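Local coordinates for protein Xyn30D (Paenibacillus barcinonensis, PDB 4QB6) that binds glucuronic acid-bearing xylan fragments through its calcium-dependent CBM35 module, the part described here, attached to a probable family 30 glucuronoxylan-specific xylanase, at residues Thr46-Ala51 with Gly64-Asn69; Val91-Ala96 with Pro154-Ile159; Arg102-Tyr107 with Ile146-Thr151. All coordinates share one frame; numbering follows the deposited sequence. Where two conformers were deposited one is given.

Contact 1 (Thr46-Ala51 with Gly64-Asn69). With CA (calcium ion), chain C; CA (calcium ion), chain D; GCU (alpha-D-glucopyranuronic acid), chain B.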
loop_
_atom_site.group_PDB
_atom_site.type_symbol
_atom_site.label_atom_id
_atom_site.label_comp_id
_atom_site.label_asym_id
_atom_site.label_seq_id
_atom_site.Cartn_x
_atom_site.Cartn_y
_atom_site.Cartn_z
ATOM N N THR A 46 -2.301 1.934 10.849
ATOM C CA THR A 46 -3.263 1.918 9.791
ATOM C C THR A 46 -4.657 1.553 10.295
ATOM O O THR A 46 -4.830 0.919 11.363
ATOM C CB THR A 46 -2.870 0.890 8.700
ATOM O OG1 THR A 46 -2.749 -0.406 9.303
ATOM C CG2 THR A 46 -1.583 1.268 8.014
ATOM N N THR A 47 -5.626 1.953 9.504
ATOM C CA THR A 47 -7.012 1.510 9.681
ATOM C C THR A 47 -7.327 0.559 8.534
ATOM O O THR A 47 -7.086 0.894 7.353
ATOM C CB THR A 47 -7.948 2.717 9.647
ATOM O OG1 THR A 47 -7.588 3.599 10.722
ATOM C CG2 THR A 47 -9.397 2.290 9.765
ATOM N N LEU A 48 -7.849 -0.597 8.857
ATOM C CA LEU A 48 -8.160 -1.643 7.889
ATOM C C LEU A 48 -9.639 -1.770 7.695
ATOM O O LEU A 48 -10.400 -1.687 8.695
ATOM C CB LEU A 48 -7.598 -2.979 8.372
ATOM C CG LEU A 48 -6.102 -2.977 8.678
ATOM C CD1 LEU A 48 -5.618 -4.354 9.077
ATOM C CD2 LEU A 48 -5.314 -2.492 7.448
ATOM N N THR A 49 -10.074 -1.973 6.468
ATOM C CA THR A 49 -11.487 -2.210 6.141
ATOM C C THR A 49 -11.566 -3.495 5.358
ATOM O O THR A 49 -10.986 -3.613 4.281
ATOM C CB THR A 49 -12.056 -1.058 5.307
ATOM O OG1 THR A 49 -11.888 0.168 6.030
ATOM C CG2 THR A 49 -13.549 -1.257 5.042
ATOM N N ASP A 50 -12.259 -4.496 5.898
ATOM C CA ASP A 50 -12.350 -5.804 5.251
ATOM C C ASP A 50 -10.961 -6.315 4.823
ATOM O O ASP A 50 -10.779 -6.817 3.713
ATOM C CB ASP A 50 -13.324 -5.787 4.063
ATOM C CG ASP A 50 -14.776 -5.689 4.506
ATOM O OD1 ASP A 50 -15.213 -6.504 5.348
ATOM O OD2 ASP A 50 -15.484 -4.834 3.950
ATOM N N ALA A 51 -10.040 -6.232 5.766
ATOM C CA ALA A 51 -8.633 -6.626 5.551
ATOM C C ALA A 51 -8.094 -6.996 6.901
ATOM O O ALA A 51 -8.531 -6.403 7.904
ATOM C CB ALA A 51 -7.831 -5.491 4.939
ATOM N N GLY A 64 4.033 -8.369 10.391
ATOM C CA GLY A 64 3.205 -9.121 9.475
ATOM C C GLY A 64 2.984 -8.373 8.184
ATOM O O GLY A 64 3.809 -7.587 7.778
ATOM N N TYR A 65 1.848 -8.675 7.562
ATOM C CA TYR A 65 1.419 -8.006 6.339
ATOM C C TYR A 65 -0.082 -7.966 6.366
ATOM O O TYR A 65 -0.724 -8.601 7.215
ATOM C CB TYR A 65 1.956 -8.715 5.077
ATOM C CG TYR A 65 1.568 -10.160 4.995
ATOM C CD1 TYR A 65 0.365 -10.555 4.445
ATOM C CD2 TYR A 65 2.411 -11.162 5.474
ATOM C CE1 TYR A 65 -0.017 -11.873 4.409
ATOM C CE2 TYR A 65 2.056 -12.489 5.431
ATOM C CZ TYR A 65 0.837 -12.845 4.887
ATOM O OH TYR A 65 0.497 -14.184 4.873
ATOM N N VAL A 66 -0.662 -7.227 5.429
ATOM C CA VAL A 66 -2.135 -7.125 5.364
ATOM C C VAL A 66 -2.650 -7.928 4.184
ATOM O O VAL A 66 -2.132 -7.804 3.058
ATOM C CB VAL A 66 -2.577 -5.672 5.280
ATOM C CG1 VAL A 66 -4.076 -5.590 5.027
ATOM C CG2 VAL A 66 -2.194 -4.945 6.552
ATOM N N ASN A 67 -3.686 -8.715 4.434
ATOM C CA ASN A 67 -4.385 -9.454 3.438
ATOM C C ASN A 67 -5.727 -8.778 3.192
ATOM O O ASN A 67 -6.549 -8.673 4.115
ATOM C CB ASN A 67 -4.564 -10.886 3.965
ATOM C CG ASN A 67 -5.295 -11.758 3.011
ATOM O OD1 ASN A 67 -5.777 -11.298 2.000
ATOM N ND2 ASN A 67 -5.415 -13.038 3.329
ATOM N N PHE A 68 -5.952 -8.237 1.995
ATOM C CA PHE A 68 -7.282 -7.712 1.628
ATOM C C PHE A 68 -8.238 -8.869 1.494
ATOM O O PHE A 68 -7.931 -9.829 0.837
ATOM C CB PHE A 68 -7.230 -6.973 0.282
ATOM C CG PHE A 68 -6.339 -5.746 0.227
ATOM C CD1 PHE A 68 -6.846 -4.476 0.510
ATOM C CD2 PHE A 68 -5.010 -5.849 -0.200
ATOM C CE1 PHE A 68 -6.056 -3.369 0.353
ATOM C CE2 PHE A 68 -4.236 -4.710 -0.330
ATOM C CZ PHE A 68 -4.749 -3.482 -0.037
ATOM N N ASN A 69 -9.426 -8.767 2.071
ATOM C CA ASN A 69 -10.364 -9.890 1.934
ATOM C C ASN A 69 -11.441 -9.750 0.908
ATOM O O ASN A 69 -11.910 -10.767 0.370
ATOM C CB ASN A 69 -11.000 -10.208 3.264
ATOM C CG ASN A 69 -9.994 -10.721 4.257
ATOM O OD1 ASN A 69 -9.860 -10.167 5.325
ATOM N ND2 ASN A 69 -9.217 -11.727 3.856
HETATM CA CA CA C . -6.587 -11.506 -0.205
HETATM CA CA CA D . 4.904 -5.526 7.352
HETATM C C1 GCU B . -4.642 -17.113 -0.515
HETATM C C2 GCU B . -3.519 -16.590 0.343
HETATM C C3 GCU B . -3.802 -15.196 0.857
HETATM C C4 GCU B . -4.200 -14.259 -0.360
HETATM C C5 GCU B . -5.384 -14.883 -1.072
HETATM C C6 GCU B . -5.844 -14.095 -2.228
HETATM O O2 GCU B . -3.221 -17.538 1.401
HETATM O O3 GCU B . -2.711 -14.588 1.539
HETATM O O4 GCU B . -4.632 -12.991 0.176
HETATM O O5 GCU B . -4.932 -16.144 -1.521
HETATM O O6A GCU B . -6.164 -12.911 -2.052
HETATM O O6B GCU B . -5.907 -14.613 -3.336
HETATM O O HOH W 1 -4.734 -9.901 -0.397
HETATM O O HOH W 2 -7.887 -13.209 0.897
#
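A51 and F68 face each other as an antiparallel, non-hydrogen-bonded pair with CA atoms 4.3 Å apart, and the tight part of the contact gathers round this pair. The methyl CB of A51 rests on one branch of V66, CG1, at 3.8 Å, while the CA of A51 gives a C-H...O contact to the O of N67. L48 reaches the same valine from another side: its CD2 meets both V66 methyls, the CG2 at 4.1 Å. V66 can serve both partners because CG1 stands anti to the backbone N (chi1 172°), with the second methyl beside that nitrogen.

Toward solvent the contact thins to one backbone bond and the edge of the N69 side chain. The N-H of N69 donates to the O of D50 at 2.9 Å, with the donor a little tilted from the carbonyl plane, and both side chains are exposed; the CB of N69 lies 3.4 Å from that D50 O. On the buried side the amide of N67 serves metal and sugar rather than segment 46-51. Its OD1 binds a calcium ion at 2.4 Å, joined by the O of F68, by O4 and O6A of the glucuronic acid, by two waters and by E152, while its ND2 is held by E54. Strand 51-54 pairs with strand 65-68, strand 72-83 flanks strand 46-49 and supports V66 and F68 through I76, and V66 bonds through its backbone to M156 of strand 155-163.

Contact 2 (Val91-Ala96 with Pro154-Ile159). With CA (calcium ion), chain D; GCU (alpha-D-glucopyranuronic acid), chain B.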
loop_
_atom_site.group_PDB
_atom_site.type_symbol
_atom_site.label_atom_id
_atom_site.label_comp_id
_atom_site.label_asym_id
_atom_site.label_seq_id
_atom_site.Cartn_x
_atom_site.Cartn_y
_atom_site.Cartn_z
ATOM N N VAL A 91 6.294 6.615 -3.709
ATOM C CA VAL A 91 5.697 5.708 -2.748
ATOM C C VAL A 91 5.937 4.303 -3.252
ATOM O O VAL A 91 5.434 3.936 -4.328
ATOM C CB VAL A 91 4.197 5.983 -2.524
ATOM C CG1 VAL A 91 3.623 4.992 -1.543
ATOM C CG2 VAL A 91 3.981 7.420 -2.048
ATOM N N LYS A 92 6.731 3.550 -2.529
ATOM C CA LYS A 92 7.159 2.220 -2.921
ATOM C C LYS A 92 6.478 1.191 -2.065
ATOM O O LYS A 92 6.701 1.124 -0.856
ATOM C CB LYS A 92 8.679 2.119 -2.828
ATOM C CG LYS A 92 9.223 0.741 -3.200
ATOM C CD LYS A 92 10.746 0.720 -3.238
ATOM C CE LYS A 92 11.375 1.009 -1.908
ATOM N NZ LYS A 92 12.865 1.010 -2.051
ATOM N N PHE A 93 5.610 0.393 -2.664
ATOM C CA PHE A 93 4.877 -0.666 -2.002
ATOM C C PHE A 93 5.676 -1.940 -2.043
ATOM O O PHE A 93 6.166 -2.301 -3.124
ATOM C CB PHE A 93 3.554 -0.942 -2.746
ATOM C CG PHE A 93 2.623 0.232 -2.807
ATOM C CD1 PHE A 93 2.701 1.151 -3.841
ATOM C CD2 PHE A 93 1.668 0.436 -1.823
ATOM C CE1 PHE A 93 1.834 2.212 -3.889
ATOM C CE2 PHE A 93 0.826 1.525 -1.878
ATOM C CZ PHE A 93 0.921 2.412 -2.912
ATOM N N ARG A 94 5.820 -2.634 -0.935
ATOM C CA ARG A 94 6.394 -3.985 -0.896
ATOM C C ARG A 94 5.226 -4.923 -0.708
ATOM O O ARG A 94 4.465 -4.795 0.270
ATOM C CB ARG A 94 7.418 -4.141 0.214
ATOM C CG ARG A 94 8.143 -5.494 0.169
ATOM C CD ARG A 94 9.345 -5.495 1.095
ATOM N NE ARG A 94 10.202 -6.691 0.943
ATOM C CZ ARG A 94 10.137 -7.756 1.705
ATOM N NH1 ARG A 94 9.226 -7.869 2.637
ATOM N NH2 ARG A 94 10.983 -8.773 1.522
ATOM N N TYR A 95 5.053 -5.861 -1.639
ATOM C CA TYR A 95 3.833 -6.669 -1.726
ATOM C C TYR A 95 4.098 -8.017 -2.327
ATOM O O TYR A 95 5.126 -8.206 -2.988
ATOM C CB TYR A 95 2.760 -5.925 -2.568
ATOM C CG TYR A 95 3.041 -5.936 -4.054
ATOM C CD1 TYR A 95 3.907 -5.021 -4.646
ATOM C CD2 TYR A 95 2.454 -6.883 -4.879
ATOM C CE1 TYR A 95 4.173 -5.065 -5.999
ATOM C CE2 TYR A 95 2.712 -6.919 -6.229
ATOM C CZ TYR A 95 3.584 -6.028 -6.775
ATOM O OH TYR A 95 3.851 -6.042 -8.148
ATOM N N ALA A 96 3.163 -8.941 -2.158
ATOM C CA ALA A 96 3.260 -10.256 -2.781
ATOM C C ALA A 96 1.974 -10.535 -3.492
ATOM O O ALA A 96 0.888 -10.164 -3.031
ATOM C CB ALA A 96 3.562 -11.315 -1.736
ATOM N N PRO A 154 -3.194 -7.288 -3.661
ATOM C CA PRO A 154 -1.995 -8.002 -3.265
ATOM C C PRO A 154 -1.883 -8.068 -1.750
ATOM O O PRO A 154 -2.449 -7.229 -1.061
ATOM C CB PRO A 154 -0.895 -7.133 -3.844
ATOM C CG PRO A 154 -1.440 -5.759 -3.758
ATOM C CD PRO A 154 -2.917 -5.902 -4.044
ATOM N N ASN A 155 -1.144 -9.023 -1.216
ATOM C CA ASN A 155 -0.825 -8.977 0.186
ATOM C C ASN A 155 0.194 -7.847 0.390
ATOM O O ASN A 155 1.183 -7.762 -0.355
ATOM C CB ASN A 155 -0.264 -10.283 0.688
ATOM C CG ASN A 155 -1.290 -11.381 0.778
ATOM O OD1 ASN A 155 -2.496 -11.152 0.728
ATOM N ND2 ASN A 155 -0.805 -12.596 0.983
ATOM N N MET A 156 -0.016 -6.965 1.354
ATOM C CA MET A 156 0.709 -5.704 1.430
ATOM C C MET A 156 1.570 -5.664 2.660
ATOM O O MET A 156 1.068 -5.782 3.789
ATOM C CB MET A 156 -0.276 -4.532 1.453
ATOM C CG MET A 156 0.380 -3.167 1.347
ATOM S SD MET A 156 1.336 -2.901 -0.141
ATOM C CE MET A 156 0.156 -2.993 -1.401
ATOM N N ASP A 157 2.876 -5.507 2.478
ATOM C CA ASP A 157 3.814 -5.541 3.607
ATOM C C ASP A 157 4.055 -4.183 4.219
ATOM O O ASP A 157 3.987 -4.036 5.444
ATOM C CB ASP A 157 5.137 -6.161 3.153
ATOM C CG ASP A 157 6.098 -6.396 4.282
ATOM O OD1 ASP A 157 5.695 -6.461 5.453
ATOM O OD2 ASP A 157 7.289 -6.524 3.943
ATOM N N ASN A 158 4.364 -3.212 3.394
ATOM C CA ASN A 158 4.777 -1.880 3.867
ATOM C C ASN A 158 4.778 -0.936 2.695
ATOM O O ASN A 158 4.644 -1.380 1.531
ATOM C CB ASN A 158 6.158 -1.927 4.601
ATOM C CG ASN A 158 7.329 -2.204 3.694
ATOM O OD1 ASN A 158 8.243 -2.990 4.042
ATOM N ND2 ASN A 158 7.378 -1.554 2.626
ATOM N N ILE A 159 4.897 0.349 2.981
ATOM C CA ILE A 159 5.244 1.353 1.987
ATOM C C ILE A 159 6.461 2.121 2.436
ATOM O O ILE A 159 6.751 2.241 3.652
ATOM C CB ILE A 159 4.119 2.354 1.702
ATOM C CG1 ILE A 159 3.677 3.080 2.979
ATOM C CG2 ILE A 159 2.991 1.638 1.015
ATOM C CD1 ILE A 159 2.690 4.189 2.749
HETATM CA CA CA D . 4.904 -5.526 7.352
HETATM C C1 GCU B . -4.642 -17.113 -0.515
HETATM C C2 GCU B . -3.519 -16.590 0.343
HETATM C C3 GCU B . -3.802 -15.196 0.857
HETATM C C4 GCU B . -4.200 -14.259 -0.360
HETATM C C5 GCU B . -5.384 -14.883 -1.072
HETATM C C6 GCU B . -5.844 -14.095 -2.228
HETATM O O2 GCU B . -3.221 -17.538 1.401
HETATM O O3 GCU B . -2.711 -14.588 1.539
HETATM O O4 GCU B . -4.632 -12.991 0.176
HETATM O O5 GCU B . -4.932 -16.144 -1.521
HETATM O O6A GCU B . -6.164 -12.911 -2.052
HETATM O O6B GCU B . -5.907 -14.613 -3.336
HETATM O O HOH W 3 8.632 -0.349 0.642
#
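The ring of F93 takes the sulfur of M156 at its edge, a Met-aromatic contact with SD 5.0 Å from the ring centroid and 77° off the normal, while CG2 of I159 approaches CD2 of the same ring obliquely at 3.4 Å. M156 gets there by bending at chi2 and chi3, which also brings CE near CB of Y95. Y95 in turn receives CB of P154 obliquely at its CD2, and F93 and Y95 each meet F119 edge-to-face. The third flat group, the guanidinium of R94, has OD2 of D157 in its plane at the edge: NH1 donates to that oxygen at 2.7 Å in a salt bridge, the two planes being 56° apart.

Opposite R94 the second strand fits in an extra residue, D157 beside N158, a classic beta bulge. The N of R94 donates almost straight to the O of N158, and its O accepts from the N of D157 at 2.8 Å. At the bulge D157 offers its backbone O and its OD1, the latter at 2.3 Å, to a calcium ion shared with E41, E43, T61 and G64. One carboxylate thus serves metal and arginine through separate oxygens, and the paired positive charges probably favour its ionised form.

Contact 3 (Arg102-Tyr107 with Ile146-Thr151). With GCU (alpha-D-glucopyranuronic acid), chain B.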
loop_
_atom_site.group_PDB
_atom_site.type_symbol
_atom_site.label_atom_id
_atom_site.label_comp_id
_atom_site.label_asym_id
_atom_site.label_seq_id
_atom_site.Cartn_x
_atom_site.Cartn_y
_atom_site.Cartn_z
ATOM N N ARG A 102 -3.806 -7.186 -9.953
ATOM C CA ARG A 102 -4.885 -6.679 -9.114
ATOM C C ARG A 102 -4.767 -5.188 -9.039
ATOM O O ARG A 102 -3.650 -4.660 -8.895
ATOM C CB ARG A 102 -4.872 -7.328 -7.742
ATOM C CG ARG A 102 -5.027 -8.842 -7.803
ATOM C CD ARG A 102 -5.138 -9.504 -6.450
ATOM N NE ARG A 102 -5.359 -10.933 -6.589
ATOM C CZ ARG A 102 -5.589 -11.754 -5.576
ATOM N NH1 ARG A 102 -5.633 -11.315 -4.350
ATOM N NH2 ARG A 102 -5.809 -13.047 -5.783
ATOM N N ASN A 103 -5.890 -4.497 -9.141
ATOM C CA ASN A 103 -5.903 -3.035 -9.240
ATOM C C ASN A 103 -6.377 -2.401 -7.965
ATOM O O ASN A 103 -7.255 -2.932 -7.288
ATOM C CB ASN A 103 -6.777 -2.598 -10.412
ATOM C CG ASN A 103 -6.531 -3.426 -11.650
ATOM O OD1 ASN A 103 -7.462 -4.056 -12.165
ATOM N ND2 ASN A 103 -5.294 -3.476 -12.126
ATOM N N LEU A 104 -5.779 -1.275 -7.614
ATOM C CA LEU A 104 -6.200 -0.531 -6.417
ATOM C C LEU A 104 -6.450 0.921 -6.734
ATOM O O LEU A 104 -5.650 1.543 -7.461
ATOM C CB LEU A 104 -5.166 -0.596 -5.281
ATOM C CG LEU A 104 -4.705 -1.963 -4.805
ATOM C CD1 LEU A 104 -3.657 -1.848 -3.721
ATOM C CD2 LEU A 104 -5.869 -2.770 -4.252
ATOM N N ASP A 105 -7.489 1.509 -6.167
ATOM C CA ASP A 105 -7.631 2.969 -6.158
ATOM C C ASP A 105 -6.733 3.505 -5.060
ATOM O O ASP A 105 -6.606 2.908 -3.997
ATOM C CB ASP A 105 -9.085 3.371 -5.878
ATOM C CG ASP A 105 -10.006 3.284 -7.070
ATOM O OD1 ASP A 105 -9.572 3.133 -8.214
ATOM O OD2 ASP A 105 -11.231 3.433 -6.800
ATOM N N ILE A 106 -6.132 4.658 -5.300
ATOM C CA ILE A 106 -5.209 5.287 -4.351
ATOM C C ILE A 106 -5.673 6.700 -4.067
ATOM O O ILE A 106 -5.886 7.495 -4.998
ATOM C CB ILE A 106 -3.756 5.241 -4.871
ATOM C CG1 ILE A 106 -3.440 3.766 -5.247
ATOM C CG2 ILE A 106 -2.800 5.865 -3.864
ATOM C CD1 ILE A 106 -2.012 3.339 -5.334
ATOM N N TYR A 107 -5.860 6.999 -2.788
ATOM C CA TYR A 107 -6.320 8.283 -2.273
ATOM C C TYR A 107 -5.205 8.895 -1.470
ATOM O O TYR A 107 -4.496 8.199 -0.759
ATOM C CB TYR A 107 -7.530 8.091 -1.350
ATOM C CG TYR A 107 -8.793 7.537 -1.979
ATOM C CD1 TYR A 107 -8.895 6.190 -2.341
ATOM C CD2 TYR A 107 -9.900 8.348 -2.177
ATOM C CE1 TYR A 107 -10.059 5.679 -2.905
ATOM C CE2 TYR A 107 -11.056 7.837 -2.744
ATOM C CZ TYR A 107 -11.100 6.506 -3.101
ATOM O OH TYR A 107 -12.265 5.968 -3.650
ATOM N N ILE A 146 -5.457 2.937 0.169
ATOM C CA ILE A 146 -5.519 2.068 -1.014
ATOM C C ILE A 146 -6.699 1.116 -0.871
ATOM O O ILE A 146 -6.926 0.582 0.213
ATOM C CB ILE A 146 -4.185 1.367 -1.222
ATOM C CG1 ILE A 146 -3.833 0.350 -0.126
ATOM C CG2 ILE A 146 -3.088 2.401 -1.353
ATOM C CD1 ILE A 146 -2.491 -0.312 -0.331
ATOM N N VAL A 147 -7.437 0.946 -1.961
ATOM C CA VAL A 147 -8.764 0.337 -1.903
ATOM C C VAL A 147 -8.931 -0.624 -3.055
ATOM O O VAL A 147 -8.646 -0.289 -4.203
ATOM C CB VAL A 147 -9.859 1.411 -1.963
ATOM C CG1 VAL A 147 -11.211 0.797 -1.634
ATOM C CG2 VAL A 147 -9.599 2.562 -0.995
ATOM N N THR A 148 -9.484 -1.810 -2.785
ATOM C CA THR A 148 -9.802 -2.754 -3.851
ATOM C C THR A 148 -11.048 -2.284 -4.621
ATOM O O THR A 148 -11.870 -1.548 -4.087
ATOM C CB THR A 148 -9.945 -4.194 -3.321
ATOM O OG1 THR A 148 -11.098 -4.276 -2.488
ATOM C CG2 THR A 148 -8.736 -4.636 -2.588
ATOM N N THR A 149 -11.110 -2.681 -5.891
ATOM C CA THR A 149 -12.066 -2.120 -6.852
ATOM C C THR A 149 -12.703 -3.182 -7.716
ATOM O O THR A 149 -13.359 -2.853 -8.708
ATOM C CB THR A 149 -11.365 -1.104 -7.782
ATOM O OG1 THR A 149 -10.391 -1.783 -8.542
ATOM C CG2 THR A 149 -10.699 0.051 -7.003
ATOM N N GLY A 150 -12.496 -4.450 -7.414
ATOM C CA GLY A 150 -13.108 -5.539 -8.172
ATOM C C GLY A 150 -12.209 -6.708 -8.429
ATOM O O GLY A 150 -12.689 -7.777 -8.809
ATOM N N THR A 151 -10.901 -6.574 -8.198
ATOM C CA THR A 151 -9.949 -7.644 -8.410
ATOM C C THR A 151 -9.219 -8.053 -7.116
ATOM O O THR A 151 -8.242 -8.784 -7.158
ATOM C CB THR A 151 -8.941 -7.309 -9.534
ATOM O OG1 THR A 151 -8.417 -5.984 -9.356
ATOM C CG2 THR A 151 -9.628 -7.396 -10.897
HETATM C C1 GCU B . -4.642 -17.113 -0.515
HETATM C C2 GCU B . -3.519 -16.590 0.343
HETATM C C3 GCU B . -3.802 -15.196 0.857
HETATM C C4 GCU B . -4.200 -14.259 -0.360
HETATM C C5 GCU B . -5.384 -14.883 -1.072
HETATM C C6 GCU B . -5.844 -14.095 -2.228
HETATM O O2 GCU B . -3.221 -17.538 1.401
HETATM O O3 GCU B . -2.711 -14.588 1.539
HETATM O O4 GCU B . -4.632 -12.991 0.176
HETATM O O5 GCU B . -4.932 -16.144 -1.521
HETATM O O6A GCU B . -6.164 -12.911 -2.052
HETATM O O6B GCU B . -5.907 -14.613 -3.336
HETATM O O HOH W 4 -9.228 -4.590 -6.792
HETATM O O HOH W 5 -10.079 -4.004 -10.208
#
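Two neighbouring antiparallel strands of the five-stranded sheet in this beta-sandwich module meet here, and R102, at one end of the pairing, belongs to the glycan pocket. Its extended side chain runs past T151, whose O lies 3.3 Å from CD, and the guanidinium then grips the glucuronic acid carboxylate edge-on: NH1 donates to O6A at 2.8 Å and NH2 to O6B at 2.9 Å, both nearly straight. Behind it the N-H of N103 donates to OG1 of T151 (174°). A water accepts from the N atoms of T149 and T151 and donates to the O of N103, bridging N103 to the end of strand 140-149 and the loop after it.

Farther along, D105 and V147 exchange two backbone bonds, with D105 N 2.9 Å from V147 O. CD1 of L104 meets CD1 of I146 at 3.9 Å on the face shared with I106; over the other face, CG2 of V147 packs obliquely against CE1 of Y107. The carboxylate of D105 touches CG2 of T149 but takes its polar partners from N116 and K112. With R102 cut back to an alanine, the sugar carboxylate would probably lose its two-pronged partner and keep the calcium bond at O6A. The in-plane pairing is consistent with a preference for a uronic acid, whose negative charge it probably offsets.

The three contacts show how one sandwich can support a sugar site at its end. Contacts 1 and 2 lie about 12 Å apart between centres, and contact 3 lies about 13 Å from each. N67, N155 and R102, one from each contact, reach the same glucuronic acid, so the pocket is assembled from parts far apart in sequence. Contacts 1 and 2 also share a calcium ion, bound by G64 and D157 and distinct from the one at the sugar. The F68 ring of contact 1 meets contact 3 with CD1 3.6 Å from T148 CG2, and between the two large sheets F93 CZ of contact 2 packs 3.9 Å from I106 CD1. Contact 3 is nested within the loop closed by contact 2.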